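Local coordinates for protein putative phosphatase (Bacteroides thetaiotaomicron, PDB 3KYA) that is probably a phosphatase of unproven activity that binds zinc and joins an IPT/TIG domain to what is probably a six-bladed beta-propeller, at residues A[23-26]-A[31-34]; A[217-222]-A[290-295]; A[324-329]-A[347-352]; A[449-452]-A[457-460]. All coordinates share one frame; numbering follows the deposited sequence. Where two conformers were deposited one is given.

Contact 1: A[23-26]-A[31-34]. With EDO (1,2-ethanediol), chain I.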
loop_
_atom_site.group_PDB
_atom_site.type_symbol
_atom_site.label_atom_id
_atom_site.label_comp_id
_atom_site.label_asym_id
_atom_site.label_seq_id
_atom_site.Cartn_x
_atom_site.Cartn_y
_atom_site.Cartn_z
ATOM N N PHE A 23 -16.256 -22.985 -9.832
ATOM C CA PHE A 23 -15.444 -21.845 -10.229
ATOM C C PHE A 23 -14.755 -21.284 -9.005
ATOM O O PHE A 23 -15.212 -21.494 -7.870
ATOM C CB PHE A 23 -16.254 -20.761 -10.980
ATOM C CG PHE A 23 -17.494 -20.299 -10.261
ATOM C CD1 PHE A 23 -17.440 -19.275 -9.337
ATOM C CD2 PHE A 23 -18.719 -20.886 -10.529
ATOM C CE1 PHE A 23 -18.587 -18.862 -8.654
ATOM C CE2 PHE A 23 -19.874 -20.481 -9.861
ATOM C CZ PHE A 23 -19.809 -19.455 -8.925
ATOM N N THR A 24 -13.642 -20.591 -9.237
ATOM C CA THR A 24 -12.876 -19.987 -8.169
ATOM C C THR A 24 -12.141 -18.731 -8.667
ATOM O O THR A 24 -11.594 -18.734 -9.775
ATOM C CB THR A 24 -11.887 -21.000 -7.562
ATOM O OG1 THR A 24 -11.284 -20.428 -6.404
ATOM C CG2 THR A 24 -10.808 -21.405 -8.555
ATOM N N PRO A 25 -12.154 -17.647 -7.869
ATOM C CA PRO A 25 -12.812 -17.513 -6.555
ATOM C C PRO A 25 -14.339 -17.436 -6.653
ATOM O O PRO A 25 -14.883 -17.270 -7.742
ATOM C CB PRO A 25 -12.241 -16.202 -6.014
ATOM C CG PRO A 25 -11.967 -15.382 -7.238
ATOM C CD PRO A 25 -11.505 -16.390 -8.285
ATOM N N LYS A 26 -15.022 -17.566 -5.516
ATOM C CA LYS A 26 -16.485 -17.522 -5.468
ATOM C C LYS A 26 -17.010 -16.088 -5.446
ATOM O O LYS A 26 -18.184 -15.836 -5.730
ATOM C CB LYS A 26 -16.999 -18.276 -4.228
ATOM C CG LYS A 26 -16.631 -19.773 -4.192
ATOM C CD LYS A 26 -17.225 -20.536 -5.377
ATOM C CE LYS A 26 -17.033 -22.058 -5.257
ATOM N NZ LYS A 26 -15.614 -22.516 -5.458
ATOM N N TYR A 31 -12.211 -7.108 -13.244
ATOM C CA TYR A 31 -10.803 -7.379 -13.563
ATOM C C TYR A 31 -10.206 -8.584 -12.815
ATOM O O TYR A 31 -9.055 -8.929 -13.048
ATOM C CB TYR A 31 -9.901 -6.128 -13.405
ATOM C CG TYR A 31 -10.289 -4.996 -14.345
ATOM C CD1 TYR A 31 -11.272 -4.070 -13.989
ATOM C CD2 TYR A 31 -9.683 -4.869 -15.599
ATOM C CE1 TYR A 31 -11.632 -3.032 -14.852
ATOM C CE2 TYR A 31 -10.035 -3.836 -16.473
ATOM C CZ TYR A 31 -11.020 -2.921 -16.096
ATOM O OH TYR A 31 -11.388 -1.902 -16.958
ATOM N N GLN A 32 -10.969 -9.211 -11.910
ATOM C CA GLN A 32 -10.520 -10.430 -11.238
ATOM C C GLN A 32 -10.391 -11.547 -12.262
ATOM O O GLN A 32 -11.255 -11.693 -13.131
ATOM C CB GLN A 32 -11.545 -10.864 -10.180
ATOM C CG GLN A 32 -11.349 -12.271 -9.574
ATOM C CD GLN A 32 -10.160 -12.385 -8.621
ATOM O OE1 GLN A 32 -9.333 -13.321 -8.726
ATOM N NE2 GLN A 32 -10.073 -11.450 -7.683
ATOM N N LYS A 33 -9.325 -12.333 -12.155
ATOM C CA LYS A 33 -9.153 -13.506 -12.992
ATOM C C LYS A 33 -10.016 -14.618 -12.381
ATOM O O LYS A 33 -9.899 -14.916 -11.183
ATOM C CB LYS A 33 -7.688 -13.894 -13.038
ATOM C CG LYS A 33 -7.309 -14.886 -14.085
ATOM C CD LYS A 33 -5.778 -14.940 -14.245
ATOM C CE LYS A 33 -5.203 -13.638 -14.852
ATOM N NZ LYS A 33 -3.734 -13.684 -15.171
ATOM N N LEU A 34 -10.875 -15.221 -13.197
ATOM C CA LEU A 34 -11.788 -16.279 -12.765
ATOM C C LEU A 34 -11.509 -17.589 -13.497
ATOM O O LEU A 34 -11.371 -17.618 -14.729
ATOM C CB LEU A 34 -13.243 -15.848 -13.016
ATOM C CG LEU A 34 -14.360 -16.831 -12.688
ATOM C CD1 LEU A 34 -14.477 -17.016 -11.162
ATOM C CD2 LEU A 34 -15.676 -16.338 -13.294
HETATM C C1 EDO I . -8.256 -17.378 -10.243
HETATM O O1 EDO I . -8.470 -18.685 -9.709
HETATM C C2 EDO I . -6.769 -17.138 -10.416
HETATM O O2 EDO I . -6.165 -18.193 -11.166
#

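Contact 2: A[217-222]-A[290-295]. With ZN (zinc ion), chain B.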
loop_
_atom_site.group_PDB
_atom_site.type_symbol
_atom_site.label_atom_id
_atom_site.label_comp_id
_atom_site.label_asym_id
_atom_site.label_seq_id
_atom_site.Cartn_x
_atom_site.Cartn_y
_atom_site.Cartn_z
ATOM N N GLY A 217 -4.852 48.474 -3.042
ATOM C CA GLY A 217 -3.576 48.181 -2.387
ATOM C C GLY A 217 -3.742 47.284 -1.175
ATOM O O GLY A 217 -4.463 46.280 -1.249
ATOM N N ASP A 218 -3.142 47.679 -0.043
ATOM C CA ASP A 218 -3.208 46.854 1.179
ATOM C C ASP A 218 -4.411 47.178 2.097
ATOM O O ASP A 218 -4.381 46.930 3.297
ATOM C CB ASP A 218 -1.849 46.852 1.928
ATOM C CG ASP A 218 -1.207 48.226 2.013
ATOM O OD1 ASP A 218 -1.866 49.220 1.642
ATOM O OD2 ASP A 218 -0.032 48.309 2.442
ATOM N N GLU A 219 -5.486 47.717 1.516
ATOM C CA GLU A 219 -6.735 47.940 2.246
ATOM C C GLU A 219 -7.865 47.303 1.403
ATOM O O GLU A 219 -9.033 47.691 1.494
ATOM C CB GLU A 219 -6.989 49.430 2.527
ATOM C CG GLU A 219 -5.862 50.048 3.325
ATOM C CD GLU A 219 -6.119 51.471 3.782
ATOM O OE1 GLU A 219 -7.282 51.895 3.889
ATOM O OE2 GLU A 219 -5.127 52.152 4.072
ATOM N N SER A 220 -7.484 46.322 0.584
ATOM C CA SER A 220 -8.398 45.638 -0.329
ATOM C C SER A 220 -9.192 44.525 0.363
ATOM O O SER A 220 -8.625 43.733 1.112
ATOM C CB SER A 220 -7.612 45.024 -1.498
ATOM O OG SER A 220 -6.927 45.994 -2.276
ATOM N N PRO A 221 -10.513 44.449 0.108
ATOM C CA PRO A 221 -11.333 43.367 0.667
ATOM C C PRO A 221 -10.770 41.956 0.464
ATOM O O PRO A 221 -10.187 41.650 -0.584
ATOM C CB PRO A 221 -12.648 43.528 -0.090
ATOM C CG PRO A 221 -12.768 45.017 -0.213
ATOM C CD PRO A 221 -11.363 45.519 -0.448
ATOM N N SER A 222 -10.920 41.136 1.500
ATOM C CA SER A 222 -10.476 39.751 1.505
ATOM C C SER A 222 -11.596 38.768 1.802
ATOM O O SER A 222 -11.705 37.753 1.116
ATOM C CB SER A 222 -9.382 39.556 2.548
ATOM O OG SER A 222 -8.244 40.317 2.212
ATOM N N ASP A 290 -14.251 47.608 12.022
ATOM C CA ASP A 290 -13.163 48.038 11.141
ATOM C C ASP A 290 -12.515 46.778 10.548
ATOM O O ASP A 290 -11.833 46.037 11.270
ATOM C CB ASP A 290 -12.114 48.865 11.894
ATOM C CG ASP A 290 -11.014 49.408 10.981
ATOM O OD1 ASP A 290 -11.047 49.174 9.754
ATOM O OD2 ASP A 290 -10.103 50.097 11.495
ATOM N N PRO A 291 -12.712 46.540 9.235
ATOM C CA PRO A 291 -12.152 45.348 8.583
ATOM C C PRO A 291 -10.697 45.489 8.114
ATOM O O PRO A 291 -10.109 44.507 7.651
ATOM C CB PRO A 291 -13.060 45.186 7.368
ATOM C CG PRO A 291 -13.392 46.598 6.985
ATOM C CD PRO A 291 -13.461 47.370 8.276
ATOM N N ILE A 292 -10.124 46.691 8.221
ATOM C CA ILE A 292 -8.747 46.931 7.784
ATOM C C ILE A 292 -7.775 46.165 8.690
ATOM O O ILE A 292 -7.470 46.592 9.799
ATOM C CB ILE A 292 -8.404 48.446 7.756
ATOM C CG1 ILE A 292 -9.348 49.203 6.812
ATOM C CG2 ILE A 292 -6.968 48.667 7.315
ATOM C CD1 ILE A 292 -9.346 48.694 5.385
ATOM N N VAL A 293 -7.301 45.021 8.201
ATOM C CA VAL A 293 -6.398 44.141 8.942
ATOM C C VAL A 293 -5.149 44.843 9.498
ATOM O O VAL A 293 -4.833 44.707 10.680
ATOM C CB VAL A 293 -5.964 42.926 8.060
ATOM C CG1 VAL A 293 -4.838 42.153 8.713
ATOM C CG2 VAL A 293 -7.165 41.997 7.786
ATOM N N LYS A 294 -4.465 45.603 8.654
ATOM C CA LYS A 294 -3.212 46.258 9.067
ATOM C C LYS A 294 -3.347 47.181 10.291
ATOM O O LYS A 294 -2.419 47.287 11.097
ATOM C CB LYS A 294 -2.601 47.022 7.888
ATOM C CG LYS A 294 -3.389 48.241 7.431
ATOM C CD LYS A 294 -2.707 48.922 6.256
ATOM C CE LYS A 294 -3.310 50.294 5.974
ATOM N NZ LYS A 294 -2.612 50.994 4.857
ATOM N N ASN A 295 -4.495 47.832 10.446
ATOM C CA ASN A 295 -4.704 48.751 11.568
ATOM C C ASN A 295 -5.157 48.090 12.865
ATOM O O ASN A 295 -5.273 48.764 13.888
ATOM C CB ASN A 295 -5.732 49.826 11.181
ATOM C CG ASN A 295 -5.251 50.717 10.050
ATOM O OD1 ASN A 295 -4.066 50.738 9.708
ATOM N ND2 ASN A 295 -6.174 51.465 9.464
HETATM ZN ZN ZN B . -6.572 53.694 5.383
HETATM O O HOH W 1 -5.334 46.015 5.628
#

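Contact 3: A[324-329]-A[347-352]. With EDO (1,2-ethanediol), chain C.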
loop_
_atom_site.group_PDB
_atom_site.type_symbol
_atom_site.label_atom_id
_atom_site.label_comp_id
_atom_site.label_asym_id
_atom_site.label_seq_id
_atom_site.Cartn_x
_atom_site.Cartn_y
_atom_site.Cartn_z
ATOM N N ALA A 324 -3.648 20.767 10.356
ATOM C CA ALA A 324 -4.100 21.239 9.055
ATOM C C ALA A 324 -3.034 21.053 7.990
ATOM O O ALA A 324 -1.837 21.003 8.296
ATOM C CB ALA A 324 -4.471 22.708 9.129
ATOM N N TYR A 325 -3.481 20.930 6.745
ATOM C CA TYR A 325 -2.584 20.918 5.606
ATOM C C TYR A 325 -2.752 22.241 4.852
ATOM O O TYR A 325 -3.873 22.716 4.661
ATOM C CB TYR A 325 -2.856 19.751 4.647
ATOM C CG TYR A 325 -2.663 18.360 5.208
ATOM C CD1 TYR A 325 -1.731 18.096 6.207
ATOM C CD2 TYR A 325 -3.340 17.283 4.661
ATOM C CE1 TYR A 325 -1.542 16.817 6.684
ATOM C CE2 TYR A 325 -3.148 15.994 5.135
ATOM C CZ TYR A 325 -2.251 15.766 6.139
ATOM O OH TYR A 325 -2.076 14.484 6.606
ATOM N N PHE A 326 -1.642 22.850 4.446
ATOM C CA PHE A 326 -1.685 24.062 3.642
ATOM C C PHE A 326 -1.286 23.660 2.223
ATOM O O PHE A 326 -0.140 23.256 1.989
ATOM C CB PHE A 326 -0.742 25.166 4.158
ATOM C CG PHE A 326 -0.963 25.568 5.596
ATOM C CD1 PHE A 326 -2.204 25.460 6.198
ATOM C CD2 PHE A 326 0.053 26.151 6.315
ATOM C CE1 PHE A 326 -2.399 25.871 7.517
ATOM C CE2 PHE A 326 -0.152 26.571 7.633
ATOM C CZ PHE A 326 -1.377 26.418 8.222
ATOM N N GLY A 327 -2.226 23.759 1.285
ATOM C CA GLY A 327 -1.975 23.394 -0.106
ATOM C C GLY A 327 -1.457 24.580 -0.896
ATOM O O GLY A 327 -2.218 25.517 -1.170
ATOM N N VAL A 328 -0.175 24.538 -1.259
ATOM C CA VAL A 328 0.481 25.627 -1.999
ATOM C C VAL A 328 0.243 25.385 -3.489
ATOM O O VAL A 328 0.978 24.670 -4.158
ATOM C CB VAL A 328 1.979 25.759 -1.631
ATOM C CG1 VAL A 328 2.568 27.020 -2.237
ATOM C CG2 VAL A 328 2.155 25.803 -0.117
ATOM N N ILE A 329 -0.856 25.965 -3.970
ATOM C CA ILE A 329 -1.336 25.826 -5.341
ATOM C C ILE A 329 -0.295 26.154 -6.408
ATOM O O ILE A 329 -0.097 25.381 -7.351
ATOM C CB ILE A 329 -2.566 26.767 -5.555
ATOM C CG1 ILE A 329 -3.721 26.381 -4.627
ATOM C CG2 ILE A 329 -3.025 26.762 -7.017
ATOM C CD1 ILE A 329 -4.796 27.503 -4.512
ATOM N N ILE A 347 0.490 26.378 14.674
ATOM C CA ILE A 347 1.893 26.763 14.848
ATOM C C ILE A 347 2.628 26.662 13.504
ATOM O O ILE A 347 2.137 26.022 12.566
ATOM C CB ILE A 347 2.607 25.937 15.958
ATOM C CG1 ILE A 347 2.834 24.485 15.560
ATOM C CG2 ILE A 347 1.817 25.951 17.258
ATOM C CD1 ILE A 347 3.571 23.708 16.650
ATOM N N THR A 348 3.790 27.306 13.422
ATOM C CA THR A 348 4.592 27.338 12.210
ATOM C C THR A 348 4.591 25.988 11.492
ATOM O O THR A 348 4.947 24.971 12.080
ATOM C CB THR A 348 6.043 27.765 12.518
ATOM O OG1 THR A 348 6.023 29.056 13.136
ATOM C CG2 THR A 348 6.862 27.826 11.253
ATOM N N PRO A 349 4.171 25.976 10.216
ATOM C CA PRO A 349 4.100 24.721 9.466
ATOM C C PRO A 349 5.442 24.239 8.918
ATOM O O PRO A 349 6.436 24.970 8.935
ATOM C CB PRO A 349 3.159 25.068 8.299
ATOM C CG PRO A 349 3.452 26.509 8.038
ATOM C CD PRO A 349 3.637 27.108 9.430
ATOM N N TYR A 350 5.447 23.003 8.437
ATOM C CA TYR A 350 6.631 22.397 7.844
ATOM C C TYR A 350 6.252 21.635 6.571
ATOM O O TYR A 350 5.103 21.220 6.400
ATOM C CB TYR A 350 7.345 21.486 8.859
ATOM C CG TYR A 350 6.518 20.331 9.435
ATOM C CD1 TYR A 350 6.377 19.133 8.740
ATOM C CD2 TYR A 350 5.913 20.429 10.691
ATOM C CE1 TYR A 350 5.650 18.072 9.266
ATOM C CE2 TYR A 350 5.186 19.364 11.230
ATOM C CZ TYR A 350 5.056 18.196 10.509
ATOM O OH TYR A 350 4.348 17.133 11.027
ATOM N N ASN A 351 7.230 21.460 5.686
ATOM C CA ASN A 351 6.999 20.754 4.428
ATOM C C ASN A 351 6.564 19.314 4.710
ATOM O O ASN A 351 7.170 18.618 5.508
ATOM C CB ASN A 351 8.229 20.821 3.518
ATOM C CG ASN A 351 8.573 22.245 3.109
ATOM O OD1 ASN A 351 8.030 23.205 3.649
ATOM N ND2 ASN A 351 9.502 22.385 2.164
ATOM N N PHE A 352 5.475 18.892 4.071
ATOM C CA PHE A 352 4.886 17.562 4.302
ATOM C C PHE A 352 4.957 16.630 3.084
ATOM O O PHE A 352 5.630 15.597 3.142
ATOM C CB PHE A 352 3.438 17.740 4.822
ATOM C CG PHE A 352 2.719 16.434 5.105
ATOM C CD1 PHE A 352 3.277 15.479 5.949
ATOM C CD2 PHE A 352 1.471 16.179 4.549
ATOM C CE1 PHE A 352 2.613 14.277 6.201
ATOM C CE2 PHE A 352 0.814 14.975 4.790
ATOM C CZ PHE A 352 1.375 14.036 5.622
HETATM C C1 EDO C . 3.810 15.160 15.190
HETATM O O1 EDO C . 2.849 15.881 15.963
HETATM C C2 EDO C . 3.770 15.642 13.753
HETATM O O2 EDO C . 3.899 17.063 13.686
#

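Contact 4: A[449-452]-A[457-460]. With EDO (1,2-ethanediol), chain K.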
loop_
_atom_site.group_PDB
_atom_site.type_symbol
_atom_site.label_atom_id
_atom_site.label_comp_id
_atom_site.label_asym_id
_atom_site.label_seq_id
_atom_site.Cartn_x
_atom_site.Cartn_y
_atom_site.Cartn_z
ATOM N N LEU A 449 -13.455 19.772 -4.982
ATOM C CA LEU A 449 -13.677 18.447 -4.421
ATOM C C LEU A 449 -14.385 18.520 -3.077
ATOM O O LEU A 449 -14.006 19.324 -2.209
ATOM C CB LEU A 449 -12.324 17.726 -4.214
ATOM C CG LEU A 449 -12.359 16.264 -3.771
ATOM C CD1 LEU A 449 -12.910 15.389 -4.885
ATOM C CD2 LEU A 449 -10.946 15.766 -3.334
ATOM N N VAL A 450 -15.422 17.704 -2.921
ATOM C CA VAL A 450 -16.129 17.554 -1.635
ATOM C C VAL A 450 -16.452 16.085 -1.442
ATOM O O VAL A 450 -16.507 15.329 -2.413
ATOM C CB VAL A 450 -17.453 18.365 -1.528
ATOM C CG1 VAL A 450 -17.174 19.839 -1.368
ATOM C CG2 VAL A 450 -18.390 18.081 -2.708
ATOM N N TYR A 451 -16.692 15.690 -0.194
ATOM C CA TYR A 451 -17.081 14.324 0.136
ATOM C C TYR A 451 -18.276 14.348 1.064
ATOM O O TYR A 451 -18.263 15.055 2.075
ATOM C CB TYR A 451 -15.922 13.582 0.816
ATOM C CG TYR A 451 -16.183 12.124 1.131
ATOM C CD1 TYR A 451 -16.164 11.157 0.122
ATOM C CD2 TYR A 451 -16.368 11.691 2.439
ATOM C CE1 TYR A 451 -16.387 9.801 0.406
ATOM C CE2 TYR A 451 -16.564 10.336 2.735
ATOM C CZ TYR A 451 -16.569 9.399 1.714
ATOM O OH TYR A 451 -16.762 8.053 1.993
ATOM N N ASP A 452 -19.327 13.625 0.684
ATOM C CA ASP A 452 -20.503 13.445 1.520
ATOM C C ASP A 452 -20.178 12.216 2.366
ATOM O O ASP A 452 -20.111 11.087 1.834
ATOM C CB ASP A 452 -21.746 13.249 0.655
ATOM C CG ASP A 452 -23.014 13.097 1.469
ATOM O OD1 ASP A 452 -22.973 12.523 2.586
ATOM O OD2 ASP A 452 -24.080 13.524 0.965
HETATM N N MSE A 457 -19.676 9.493 -0.960
HETATM C CA MSE A 457 -19.384 9.846 -2.344
HETATM C C MSE A 457 -18.743 11.211 -2.466
HETATM O O MSE A 457 -18.968 12.110 -1.645
HETATM C CB MSE A 457 -20.656 9.818 -3.197
HETATM C CG MSE A 457 -21.701 10.808 -2.816
HETATM SE SE MSE A 457 -23.327 10.468 -3.874
HETATM C CE MSE A 457 -22.687 11.176 -5.550
ATOM N N PHE A 458 -17.946 11.347 -3.518
ATOM C CA PHE A 458 -17.278 12.582 -3.820
ATOM C C PHE A 458 -17.978 13.288 -4.969
ATOM O O PHE A 458 -18.531 12.635 -5.857
ATOM C CB PHE A 458 -15.850 12.336 -4.334
ATOM C CG PHE A 458 -14.902 11.693 -3.345
ATOM C CD1 PHE A 458 -14.813 10.307 -3.233
ATOM C CD2 PHE A 458 -14.020 12.481 -2.611
ATOM C CE1 PHE A 458 -13.896 9.722 -2.357
ATOM C CE2 PHE A 458 -13.100 11.910 -1.739
ATOM C CZ PHE A 458 -13.035 10.530 -1.610
ATOM N N TYR A 459 -17.963 14.620 -4.926
ATOM C CA TYR A 459 -18.322 15.446 -6.075
ATOM C C TYR A 459 -17.035 16.169 -6.466
ATOM O O TYR A 459 -16.309 16.681 -5.607
ATOM C CB TYR A 459 -19.424 16.458 -5.770
ATOM C CG TYR A 459 -20.735 15.784 -5.510
ATOM C CD1 TYR A 459 -21.598 15.488 -6.552
ATOM C CD2 TYR A 459 -21.101 15.408 -4.222
ATOM C CE1 TYR A 459 -22.794 14.848 -6.324
ATOM C CE2 TYR A 459 -22.306 14.792 -3.981
ATOM C CZ TYR A 459 -23.144 14.505 -5.036
ATOM O OH TYR A 459 -24.341 13.872 -4.819
ATOM N N VAL A 460 -16.764 16.216 -7.764
ATOM C CA VAL A 460 -15.549 16.793 -8.286
ATOM C C VAL A 460 -15.868 17.864 -9.312
ATOM O O VAL A 460 -16.693 17.635 -10.183
ATOM C CB VAL A 460 -14.731 15.718 -9.014
ATOM C CG1 VAL A 460 -13.415 16.305 -9.517
ATOM C CG2 VAL A 460 -14.502 14.489 -8.099
HETATM C C1 EDO K . -13.514 5.888 0.747
HETATM O O1 EDO K . -12.384 5.785 -0.123
HETATM C C2 EDO K . -14.706 6.368 -0.069
HETATM O O2 EDO K . -15.926 5.949 0.545
#

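Contact 1: A[23-26]-A[31-34]
Thr24 and Leu34 are the closest backbone pair, CA atoms 6.0 Å apart, where strands 19-28 and 33-39 meet, yet no hydrogen bond crosses these two segments; the backbone pairing is taken up by Thr24 with Leu35, one residue on. The peptide bond before Pro25 is cis, and the contact is concentrated on that ring and on the Leu34 side chain. With CG of Leu34 anti to the backbone N (chi1 178°), methyl CD1 is carried up to the Thr24-Pro25 junction, where it lies 3.5 Å from Pro25 O and 4.2 Å from Pro25 CD. The same methyl reaches the aromatic side chain of Phe23 obliquely, 4.1 Å from its CD1, so one branch of a buried leucine meets three successive residues. Pro25 and Gln32 come at each other from opposite directions, CG to CG at 3.9 Å, while Pro25 CD rests 3.6 Å from Lys33 O. The two strands form a beta hairpin of the IPT/TIG domain, an immunoglobulin-like E-set fold; strand 66-70 continues the sheet beyond Leu34, which pairs through its backbone with Cys69. On the strand 19-28 side, Lys26 folds back so that NZ donates to Phe23 O at 2.7 Å, nearly in line with the carbonyl (162°), and forms a salt bridge with Asp22, which has been seen to bind zinc in this protein. Thr24 O accepts from O1 of a 1,2-ethanediol molecule at 3.1 Å. That diol, probably from the crystallisation liquor, is also hydrogen-bonded to Asp338 and Tyr350 of the second subunit.

Contact 2: A[217-222]-A[290-295]
The carboxylate of Glu219 is shared between a zinc ion and the ammonium of Lys294. Both oxygens chelate the metal, OE1 at 2.4 Å and OE2 at 2.5 Å, while Lys294 NZ donates to OE2 at 2.9 Å as part of a salt bridge. The lysine arrives on the anti side of OE2, 21° out of the carboxylate plane, away from the chelated metal. Its chain is fully extended beyond CG and crosses Glu219 obliquely, with CE 3.7 Å from CG of the glutamate. Two positive charges on one carboxylate would probably keep it ionised. Lys294 NZ also makes a long salt bridge to Asp218 OD1, a residue modelled in two conformers. Nearer the backbones, a water donates to Asp218 O at 2.7 Å and accepts from Lys294 N. CD1 of Ile292 approaches Glu219 CB. The loop 290-295 is tied by backbone bonds of Pro291 and Val293 to Ala245 in strand 240-246, at the edge of the sheet containing strand 220-227. Its start is an Asx turn, in which Asp290 OD1 accepts from Ile292 N (N-H...O angle 158°), met from above the carboxylate plane.

Contact 3: A[324-329]-A[347-352]
Tyr325 and Phe352 supply the aromatic part of this contact, their rings nearly parallel at 23° but slid apart, with centroids 4.9 Å apart and little overlap. CD2 of Phe352 lies over one face of the tyrosine ring, and CE2 comes within 3.4 Å of Tyr325 CZ and equally close to the phenolic OH. Phe352 reaches so far because CG stands opposite the backbone N (chi1 -180°), which sends the ring across to Tyr325. A serine at Tyr325 would probably leave the Phe352 ring without the face it leans on and strip a partner from Phe393 and Phe379 as well.

The second apolar pair is Phe326 with Pro349. Here the proline meets the ring's edge, near its plane, with Pro349 CG 3.6 Å and CB 3.7 Å from Phe326 CE2; the two side chains cross at about a right angle.

Polar bonding stays off this interface. Tyr350 OH donates to O2 of a 1,2-ethanediol at 2.7 Å, at the subunit boundary, where Tyr68 of the second subunit meets the Tyr350 ring edge-to-face.

The CA atoms of Phe326 and Pro349 are 8.2 Å apart, too far for backbone pairing, because strand 333-340 runs between strands 323-328 and 345-352 in one antiparallel four-stranded sheet. The two pairs serve different neighbours: Tyr325 meets Phe379 and Phe393 of the sheet containing strands 374-381 and 391-397, whereas Phe326 and Pro349 both touch Phe304 of strand 300-305, which belongs to the preceding sheet.

Contact 4: A[449-452]-A[457-460]
Tyr451 and Phe458 form the apolar centre of an antiparallel beta hairpin, strands 446-452 and 457-462, as a T-shaped pair. The tyrosine turns its edge to the phenylalanine face, planes at 54° and centroids 4.6 Å apart, and its CD1 lies 3.4 Å above the Phe458 ring plane, over the centre. That approach follows from Tyr451 CG standing trans to its amide nitrogen (chi1 -176°). On the same side Leu449 CD1 packs 3.9 Å from Phe458 CD2 and 3.7 Å from Val460 CG2. An alanine in place of Phe458 is likely to open a gap between Tyr451 and Leu449 and let the tyrosine ring turn more freely, with Val378 and Val380 of strand 374-381 losing one of their partners too. On the other side Val450 CG2 touches Tyr459 CB at 3.6 Å, near Phe146 of strand 141-147.

Toward the polar edge, Val450 and Tyr459 exchange both backbone bonds, as do Asp452 and Met457 (a selenomethionine); the Asp452 N to Met457 O bond is 2.8 Å and nearly straight at 165°. Asp452 OD1 accepts from Val454 N and Lys455 N in the turn and pairs with Lys151. Tyr451 OH shares a 2.7 Å hydrogen bond with O2 of a 1,2-ethanediol.

Overall arrangement
The four contacts come in series, and within one chain none touches another. Contact 1 lies in the N-terminal IPT/TIG domain, its centre 64 Å from that of contact 2 and 32 Å from that of contact 4. The rest of the chain holds six successive antiparallel sheets, consistent with a beta-propeller. Contact 2 joins one sheet to the loop leading into the last strand of the next, while contacts 3 and 4, 22 Å apart between centres, each lie within one sheet. Contact 4, about 4 Å from the chain's centre, sits where early strand 105-110 joins the C-terminal strands, as a strand closure of a propeller would. Between subunits, Lys33 of contact 1 packs on Tyr350 of contact 3.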